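Local structure of protection of telomeres protein poz1 (Schizosaccharomyces pombe, 5WE0) at residues W91-E104 with Y141-H155. The protein binds telomeric DNA and negatively regulates telomerase and telomere length in fission yeast. Sequence-based numbering, arbitrary orientation.
Sequences WEYSLISNALERLE and YSCAKAGICRWMAFH
W91, just before helix 93-115, lays its indole against helix 130-157: CB of W151 sits over one face of the six-membered ring, 3.5 Å from W91 CH2, a CH-pi contact. At the root of the side chain, W91 CB rests over one face of the H155 imidazole, and W91 O lies above that same ring, 3.2 Å from H155 CE1. Replacing W91 with an alanine would probably open a gap beside W151 and M152 and cost W209 one of its two tryptophan neighbours. E92 caps the helix start, its carboxylate accepting from the backbone N of S94 and L95. One turn on, I96 CG1 meets M152 SD at 3.6 Å; the bend of the methionine at chi2 (65°) turns its sulfur to the isoleucine. L100 sends CD2 to I148 CG2 (3.8 Å) and CD1 to C149 SG, while L103 runs alongside the Y141 ring, L103 CG 3.9 Å from Y141 CE1. At E104 the chemistry changes: one water joins E104 OE2, Y141 OH and K145 NZ, and a second links Y141 OH to L100 O. The helix axes run antiparallel at 171°, joined by apolar and CH-pi contacts; E104 and K145, beyond salt-bridge range, share a water, so their attraction is probably indirect.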
loop_
_atom_site.group_PDB
_atom_site.type_symbol
_atom_site.label_atom_id
_atom_site.label_comp_id
_atom_site.label_asym_id
_atom_site.label_seq_id
_atom_site.Cartn_x
_atom_site.Cartn_y
_atom_site.Cartn_z
ATOM N N TRP A 91 8.562 0.269 8.942
ATOM C CA TRP A 91 9.313 -0.449 7.919
ATOM C C TRP A 91 9.674 -1.800 8.513
ATOM O O TRP A 91 10.706 -1.986 9.157
ATOM C CB TRP A 91 10.537 0.341 7.475
ATOM C CG TRP A 91 10.143 1.629 6.843
ATOM C CD1 TRP A 91 10.155 2.860 7.427
ATOM C CD2 TRP A 91 9.655 1.821 5.503
ATOM N NE1 TRP A 91 9.716 3.805 6.535
ATOM C CE2 TRP A 91 9.399 3.194 5.347
ATOM C CE3 TRP A 91 9.420 0.961 4.420
ATOM C CZ2 TRP A 91 8.898 3.732 4.157
ATOM C CZ3 TRP A 91 8.948 1.493 3.241
ATOM C CH2 TRP A 91 8.684 2.872 3.122
ATOM N N GLU A 92 8.787 -2.754 8.332
ATOM C CA GLU A 92 9.052 -4.126 8.715
ATOM C C GLU A 92 8.796 -4.954 7.463
ATOM O O GLU A 92 7.808 -4.725 6.754
ATOM C CB GLU A 92 8.158 -4.553 9.904
ATOM C CG GLU A 92 8.499 -5.939 10.474
ATOM C CD GLU A 92 7.774 -7.106 9.801
ATOM O OE1 GLU A 92 6.522 -7.044 9.677
ATOM O OE2 GLU A 92 8.472 -8.082 9.373
ATOM N N TYR A 93 9.716 -5.874 7.168
ATOM C CA TYR A 93 9.719 -6.587 5.887
ATOM C C TYR A 93 8.364 -7.218 5.581
ATOM O O TYR A 93 7.822 -7.061 4.478
ATOM C CB TYR A 93 10.811 -7.660 5.903
ATOM C CG TYR A 93 10.502 -8.800 5.011
ATOM C CD1 TYR A 93 10.470 -8.618 3.612
ATOM C CD2 TYR A 93 10.186 -10.060 5.541
ATOM C CE1 TYR A 93 10.146 -9.661 2.756
ATOM C CE2 TYR A 93 9.855 -11.119 4.687
ATOM C CZ TYR A 93 9.840 -10.905 3.291
ATOM O OH TYR A 93 9.522 -11.921 2.418
ATOM N N SER A 94 7.807 -7.948 6.552
ATOM C CA SER A 94 6.581 -8.697 6.312
ATOM C C SER A 94 5.409 -7.756 6.029
ATOM O O SER A 94 4.659 -7.957 5.063
ATOM C CB SER A 94 6.293 -9.598 7.510
ATOM O OG SER A 94 5.106 -10.341 7.312
ATOM N N LEU A 95 5.266 -6.697 6.839
ATOM C CA LEU A 95 4.191 -5.729 6.644
ATOM C C LEU A 95 4.312 -5.035 5.292
ATOM O O LEU A 95 3.326 -4.924 4.552
ATOM C CB LEU A 95 4.201 -4.700 7.779
ATOM C CG LEU A 95 3.306 -3.463 7.646
ATOM C CD1 LEU A 95 1.828 -3.825 7.737
ATOM C CD2 LEU A 95 3.668 -2.385 8.675
ATOM N N ILE A 96 5.511 -4.540 4.960
ATOM C CA ILE A 96 5.685 -3.790 3.719
ATOM C C ILE A 96 5.496 -4.700 2.507
ATOM O O ILE A 96 4.957 -4.286 1.478
ATOM C CB ILE A 96 7.064 -3.104 3.699
ATOM C CG1 ILE A 96 7.179 -2.056 4.823
ATOM C CG2 ILE A 96 7.303 -2.470 2.326
ATOM C CD1 ILE A 96 6.062 -0.973 4.807
ATOM N N SER A 97 5.910 -5.947 2.607
ATOM C CA SER A 97 5.657 -6.890 1.527
ATOM C C SER A 97 4.154 -7.091 1.315
ATOM O O SER A 97 3.686 -7.153 0.169
ATOM C CB SER A 97 6.369 -8.208 1.843
ATOM O OG SER A 97 6.453 -9.035 0.715
ATOM N N ASN A 98 3.383 -7.205 2.409
ATOM C CA ASN A 98 1.930 -7.313 2.291
ATOM C C ASN A 98 1.329 -6.045 1.705
ATOM O O ASN A 98 0.428 -6.106 0.858
ATOM C CB ASN A 98 1.301 -7.603 3.649
ATOM C CG ASN A 98 1.640 -8.997 4.170
ATOM O OD1 ASN A 98 2.111 -9.852 3.429
ATOM N ND2 ASN A 98 1.403 -9.221 5.456
ATOM N N ALA A 99 1.826 -4.884 2.142
ATOM C CA ALA A 99 1.337 -3.624 1.605
ATOM C C ALA A 99 1.560 -3.541 0.095
ATOM O O ALA A 99 0.716 -3.003 -0.629
ATOM C CB ALA A 99 2.016 -2.457 2.322
ATOM N N LEU A 100 2.717 -4.023 -0.399
ATOM C CA LEU A 100 2.976 -3.976 -1.842
ATOM C C LEU A 100 2.052 -4.911 -2.600
ATOM O O LEU A 100 1.641 -4.613 -3.727
ATOM C CB LEU A 100 4.424 -4.330 -2.151
ATOM C CG LEU A 100 5.447 -3.235 -1.836
ATOM C CD1 LEU A 100 6.861 -3.828 -1.781
ATOM C CD2 LEU A 100 5.321 -2.127 -2.868
ATOM N N GLU A 101 1.739 -6.052 -2.006
ATOM C CA GLU A 101 0.797 -6.941 -2.645
ATOM C C GLU A 101 -0.586 -6.304 -2.697
ATOM O O GLU A 101 -1.278 -6.402 -3.714
ATOM C CB GLU A 101 0.789 -8.281 -1.916
ATOM C CG GLU A 101 -0.086 -9.306 -2.577
ATOM C CD GLU A 101 0.168 -10.713 -2.063
ATOM O OE1 GLU A 101 -0.628 -11.628 -2.394
ATOM O OE2 GLU A 101 1.181 -10.911 -1.351
ATOM N N ARG A 102 -0.946 -5.599 -1.630
ATOM C CA ARG A 102 -2.223 -4.906 -1.562
ATOM C C ARG A 102 -2.260 -3.799 -2.614
ATOM O O ARG A 102 -3.257 -3.638 -3.318
ATOM C CB ARG A 102 -2.445 -4.319 -0.168
ATOM C CG ARG A 102 -2.855 -5.344 0.878
ATOM C CD ARG A 102 -3.201 -4.677 2.200
ATOM N NE ARG A 102 -2.662 -5.412 3.340
ATOM C CZ ARG A 102 -3.084 -6.612 3.723
ATOM N NH1 ARG A 102 -4.055 -7.219 3.056
ATOM N NH2 ARG A 102 -2.535 -7.207 4.774
ATOM N N LEU A 103 -1.172 -3.039 -2.720
ATOM C CA LEU A 103 -1.101 -1.966 -3.702
ATOM C C LEU A 103 -1.240 -2.525 -5.111
ATOM O O LEU A 103 -1.900 -1.937 -5.979
ATOM C CB LEU A 103 0.217 -1.226 -3.561
ATOM C CG LEU A 103 0.256 0.113 -4.270
ATOM C CD1 LEU A 103 -0.751 1.079 -3.647
ATOM C CD2 LEU A 103 1.685 0.666 -4.217
ATOM N N GLU A 104 -0.630 -3.670 -5.346
ATOM C CA GLU A 104 -0.742 -4.318 -6.642
ATOM C C GLU A 104 -2.168 -4.796 -6.922
ATOM O O GLU A 104 -2.638 -4.684 -8.060
ATOM C CB GLU A 104 0.267 -5.460 -6.700
ATOM C CG GLU A 104 0.338 -6.200 -7.994
ATOM C CD GLU A 104 1.476 -7.192 -7.964
ATOM O OE1 GLU A 104 1.329 -8.226 -7.275
ATOM O OE2 GLU A 104 2.510 -6.935 -8.630
ATOM N N TYR A 141 1.804 5.047 -9.925
ATOM C CA TYR A 141 1.929 3.726 -9.311
ATOM C C TYR A 141 3.369 3.258 -9.329
ATOM O O TYR A 141 3.895 2.738 -8.332
ATOM C CB TYR A 141 1.059 2.715 -10.040
ATOM C CG TYR A 141 1.293 1.294 -9.601
ATOM C CD1 TYR A 141 0.681 0.811 -8.456
ATOM C CD2 TYR A 141 2.093 0.413 -10.346
ATOM C CE1 TYR A 141 0.867 -0.479 -8.028
ATOM C CE2 TYR A 141 2.274 -0.911 -9.922
ATOM C CZ TYR A 141 1.653 -1.336 -8.742
ATOM O OH TYR A 141 1.794 -2.621 -8.247
ATOM N N SER A 142 3.985 3.357 -10.497
ATOM C CA SER A 142 5.342 2.883 -10.689
ATOM C C SER A 142 6.330 3.677 -9.825
ATOM O O SER A 142 7.251 3.106 -9.245
ATOM C CB SER A 142 5.653 2.951 -12.195
ATOM O OG SER A 142 7.040 2.974 -12.456
ATOM N N CYS A 143 6.142 4.993 -9.719
ATOM C CA CYS A 143 6.986 5.792 -8.836
ATOM C C CYS A 143 6.763 5.408 -7.370
ATOM O O CYS A 143 7.725 5.187 -6.625
ATOM C CB CYS A 143 6.732 7.285 -9.074
ATOM S SG CYS A 143 7.872 8.441 -8.147
ATOM N N ALA A 144 5.497 5.325 -6.936
ATOM C CA ALA A 144 5.201 4.958 -5.550
ATOM C C ALA A 144 5.772 3.591 -5.206
ATOM O O ALA A 144 6.359 3.406 -4.134
ATOM C CB ALA A 144 3.694 4.968 -5.299
ATOM N N LYS A 145 5.580 2.607 -6.087
ATOM C CA LYS A 145 6.055 1.264 -5.789
ATOM C C LYS A 145 7.575 1.228 -5.650
ATOM O O LYS A 145 8.105 0.584 -4.734
ATOM C CB LYS A 145 5.613 0.287 -6.864
ATOM C CG LYS A 145 6.044 -1.136 -6.595
ATOM C CD LYS A 145 5.727 -2.012 -7.766
ATOM C CE LYS A 145 6.166 -3.439 -7.505
ATOM N NZ LYS A 145 5.877 -4.259 -8.717
ATOM N N ALA A 146 8.293 1.900 -6.558
ATOM C CA ALA A 146 9.751 1.908 -6.484
ATOM C C ALA A 146 10.234 2.609 -5.220
ATOM O O ALA A 146 11.228 2.193 -4.609
ATOM C CB ALA A 146 10.344 2.583 -7.718
ATOM N N GLY A 147 9.542 3.676 -4.812
ATOM C CA GLY A 147 9.917 4.357 -3.586
ATOM C C GLY A 147 9.754 3.487 -2.352
ATOM O O GLY A 147 10.602 3.497 -1.463
ATOM N N ILE A 148 8.645 2.750 -2.270
ATOM C CA ILE A 148 8.401 1.869 -1.136
ATOM C C ILE A 148 9.479 0.790 -1.054
ATOM O O ILE A 148 10.039 0.526 0.028
ATOM C CB ILE A 148 6.988 1.258 -1.235
ATOM C CG1 ILE A 148 5.904 2.345 -1.069
ATOM C CG2 ILE A 148 6.809 0.115 -0.236
ATOM C CD1 ILE A 148 4.505 1.943 -1.574
ATOM N N CYS A 149 9.780 0.145 -2.198
ATOM C CA CYS A 149 10.800 -0.912 -2.226
ATOM C C CYS A 149 12.176 -0.378 -1.849
ATOM O O CYS A 149 12.946 -1.047 -1.156
ATOM C CB CYS A 149 10.887 -1.540 -3.618
ATOM S SG CYS A 149 9.377 -2.334 -4.139
ATOM N N ARG A 150 12.517 0.800 -2.347
ATOM C CA ARG A 150 13.812 1.382 -2.053
ATOM C C ARG A 150 13.929 1.737 -0.570
ATOM O O ARG A 150 14.970 1.491 0.063
ATOM C CB ARG A 150 14.020 2.605 -2.932
ATOM C CG ARG A 150 15.423 3.125 -2.854
ATOM C CD ARG A 150 15.888 3.585 -4.216
ATOM N NE ARG A 150 15.929 5.037 -4.180
ATOM C CZ ARG A 150 16.444 5.805 -5.125
ATOM N NH1 ARG A 150 16.442 7.121 -4.960
ATOM N NH2 ARG A 150 16.954 5.255 -6.218
ATOM N N TRP A 151 12.871 2.306 0.013
ATOM C CA TRP A 151 12.964 2.658 1.428
ATOM C C TRP A 151 12.950 1.427 2.326
ATOM O O TRP A 151 13.625 1.427 3.366
ATOM C CB TRP A 151 11.858 3.643 1.794
ATOM C CG TRP A 151 12.320 5.045 1.454
ATOM C CD1 TRP A 151 12.494 5.588 0.196
ATOM C CD2 TRP A 151 12.736 6.048 2.381
ATOM N NE1 TRP A 151 12.971 6.879 0.298
ATOM C CE2 TRP A 151 13.125 7.183 1.628
ATOM C CE3 TRP A 151 12.797 6.106 3.774
ATOM C CZ2 TRP A 151 13.556 8.358 2.228
ATOM C CZ3 TRP A 151 13.256 7.263 4.372
ATOM C CH2 TRP A 151 13.626 8.380 3.601
ATOM N N MET A 152 12.246 0.357 1.923
ATOM C CA MET A 152 12.389 -0.924 2.612
ATOM C C MET A 152 13.827 -1.435 2.509
ATOM O O MET A 152 14.405 -1.891 3.501
ATOM C CB MET A 152 11.415 -1.956 2.040
ATOM C CG MET A 152 11.339 -3.267 2.823
ATOM S SD MET A 152 10.682 -3.006 4.487
ATOM C CE MET A 152 12.053 -3.502 5.540
ATOM N N ALA A 153 14.426 -1.342 1.323
ATOM C CA ALA A 153 15.826 -1.723 1.162
ATOM C C ALA A 153 16.732 -0.876 2.048
ATOM O O ALA A 153 17.616 -1.409 2.724
ATOM C CB ALA A 153 16.242 -1.590 -0.305
ATOM N N PHE A 154 16.510 0.444 2.081
ATOM C CA PHE A 154 17.277 1.318 2.972
ATOM C C PHE A 154 17.210 0.851 4.421
ATOM O O PHE A 154 18.226 0.824 5.127
ATOM C CB PHE A 154 16.762 2.748 2.884
ATOM C CG PHE A 154 17.096 3.444 1.605
ATOM C CD1 PHE A 154 18.041 2.928 0.739
ATOM C CD2 PHE A 154 16.447 4.627 1.265
ATOM C CE1 PHE A 154 18.342 3.573 -0.447
ATOM C CE2 PHE A 154 16.744 5.289 0.087
ATOM C CZ PHE A 154 17.697 4.763 -0.774
ATOM N N HIS A 155 16.010 0.504 4.895
ATOM C CA HIS A 155 15.872 0.068 6.284
ATOM C C HIS A 155 16.690 -1.195 6.545
ATOM O O HIS A 155 17.392 -1.281 7.563
ATOM C CB HIS A 155 14.398 -0.160 6.612
ATOM C CG HIS A 155 14.142 -0.577 8.026
ATOM N ND1 HIS A 155 14.083 -1.900 8.414
ATOM C CD2 HIS A 155 13.891 0.156 9.140
ATOM C CE1 HIS A 155 13.821 -1.964 9.708
ATOM N NE2 HIS A 155 13.704 -0.731 10.172
HETATM O O HOH W 1 2.839 -3.114 -5.464
HETATM O O HOH W 2 3.248 -4.445 -9.559
#